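Local coordinates for secreted effector CSEP0064 (Blumeria graminis f. sp. hordei, PDB 6FMB), which is a secreted, non-catalytic RNase-like effector that binds host RNA and protects host ribosomal RNA from degradation induced by ribosome-inactivating proteins, favouring fungal infection, at residues E11-E14 against R15-R18. Sequence-based numbering, arbitrary orientation. Where two conformers were deposited one is given.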
loop_
_atom_site.group_PDB
_atom_site.type_symbol
_atom_site.label_atom_id
_atom_site.label_comp_id
_atom_site.label_asym_id
_atom_site.label_seq_id
_atom_site.Cartn_x
_atom_site.Cartn_y
_atom_site.Cartn_z
ATOM N N GLU A 11 -9.176 10.516 -4.382
ATOM C CA GLU A 11 -7.963 10.909 -3.672
ATOM C C GLU A 11 -7.703 10.001 -2.469
ATOM O O GLU A 11 -8.589 9.829 -1.616
ATOM C CB GLU A 11 -8.088 12.359 -3.188
ATOM C CG GLU A 11 -6.932 12.754 -2.295
ATOM C CD GLU A 11 -6.853 14.220 -1.981
ATOM O OE1 GLU A 11 -7.421 15.029 -2.738
ATOM O OE2 GLU A 11 -6.172 14.557 -1.001
ATOM N N ILE A 12 -6.488 9.461 -2.403
ATOM C CA ILE A 12 -5.999 8.780 -1.204
ATOM C C ILE A 12 -5.050 9.759 -0.508
ATOM O O ILE A 12 -4.004 10.125 -1.078
ATOM C CB ILE A 12 -5.249 7.478 -1.547
ATOM C CG1 ILE A 12 -6.094 6.524 -2.408
ATOM C CG2 ILE A 12 -4.770 6.798 -0.257
ATOM C CD1 ILE A 12 -7.456 6.181 -1.889
ATOM N N PRO A 13 -5.415 10.191 0.722
ATOM C CA PRO A 13 -4.557 11.127 1.422
ATOM C C PRO A 13 -3.120 10.623 1.618
ATOM O O PRO A 13 -2.925 9.471 1.976
ATOM C CB PRO A 13 -5.252 11.262 2.794
ATOM C CG PRO A 13 -6.671 10.898 2.584
ATOM C CD PRO A 13 -6.637 9.877 1.491
ATOM N N GLU A 14 -2.138 11.503 1.447
ATOM C CA GLU A 14 -0.727 11.103 1.631
ATOM C C GLU A 14 -0.456 10.501 3.026
ATOM O O GLU A 14 0.315 9.549 3.147
ATOM C CB GLU A 14 0.229 12.292 1.375
ATOM C CG GLU A 14 1.714 11.931 1.393
ATOM C CD GLU A 14 2.642 13.119 1.645
ATOM O OE1 GLU A 14 3.734 12.878 2.179
ATOM O OE2 GLU A 14 2.288 14.279 1.349
ATOM N N ARG A 15 -1.091 11.081 4.061
ATOM C CA ARG A 15 -0.826 10.605 5.419
ATOM C C ARG A 15 -1.294 9.165 5.624
ATOM O O ARG A 15 -0.723 8.426 6.447
ATOM C CB ARG A 15 -1.409 11.551 6.475
ATOM C CG ARG A 15 -2.909 11.493 6.725
ATOM C CD ARG A 15 -3.290 12.665 7.639
ATOM N NE ARG A 15 -4.566 12.542 8.334
ATOM C CZ ARG A 15 -4.970 13.347 9.327
ATOM N NH1 ARG A 15 -6.189 13.182 9.890
ATOM N NH2 ARG A 15 -4.158 14.337 9.772
ATOM N N ASN A 16 -2.333 8.768 4.875
ATOM C CA ASN A 16 -2.802 7.378 4.930
ATOM C C ASN A 16 -1.781 6.416 4.325
ATOM O O ASN A 16 -1.552 5.313 4.831
ATOM C CB ASN A 16 -4.157 7.183 4.206
ATOM C CG ASN A 16 -5.342 7.782 4.945
ATOM O OD1 ASN A 16 -5.196 8.398 5.985
ATOM N ND2 ASN A 16 -6.527 7.559 4.403
ATOM N N VAL A 17 -1.158 6.837 3.222
ATOM C CA VAL A 17 -0.155 6.029 2.570
ATOM C C VAL A 17 1.065 5.901 3.486
ATOM O O VAL A 17 1.571 4.798 3.670
ATOM C CB VAL A 17 0.219 6.605 1.182
ATOM C CG1 VAL A 17 1.393 5.865 0.557
ATOM C CG2 VAL A 17 -1.003 6.564 0.257
ATOM N N ARG A 18 1.496 7.009 4.093
ATOM C CA ARG A 18 2.623 6.966 5.020
ATOM C C ARG A 18 2.323 6.051 6.219
ATOM O O ARG A 18 3.184 5.283 6.655
ATOM C CB ARG A 18 2.971 8.377 5.513
ATOM C CG ARG A 18 3.569 9.389 4.548
ATOM C CD ARG A 18 4.207 10.546 5.361
ATOM N NE ARG A 18 3.314 11.061 6.438
ATOM C CZ ARG A 18 2.507 12.122 6.337
ATOM N NH1 ARG A 18 1.719 12.473 7.350
ATOM N NH2 ARG A 18 2.461 12.832 5.222
#
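The guanidinium of Arg18 meets Glu14 at its edge and Arg15 at one face. Glu14 OE1 lies near the guanidinium plane, 3.3 Å from Arg18 NH2, in a salt bridge whose hydrogen bond is weak; one face lies over Arg15 CA, 3.6 Å from the plane and nearer its margin than its centre. Carboxylate and guanidinium stand almost perpendicular, 85° apart, and the bridge runs through OE1 alone, with Glu14 OE2 4.1 Å from Arg18 NH2, not a two-pronged pairing. Arg18 reaches it by bending at chi3 (-47°), which folds its end back over the first turn, whereas Glu14 stays extended beyond CG.

This i to i+4 pairing spans the first turn of the helix, and the same two residues are also joined through the backbone, where Arg18 N donates to Glu14 O at 3.0 Å. One residue earlier, Pro13 is the N-cap, and its carbonyl oxygen takes two weak bonds, from Asn16 N at 3.0 Å and Val17 N at 3.4 Å. The Pro13 ring also rests beside the Asn16 amide, with CD 3.7 Å from ND2, while that nitrogen is held by the carbonyls of Glu57 and Ser59.

On the buried side, Ile12 CG2 meets Val17 CG2 at 3.8 Å. Arg15, exposed, extends away to a salt bridge from NH1 to Asp60. The junction thus joins edge strand 10-13, paired with strand 4-7, to helix 14-24, where Val17 packs on Trp5 and on Leu81 and Val83 of strand 81-85.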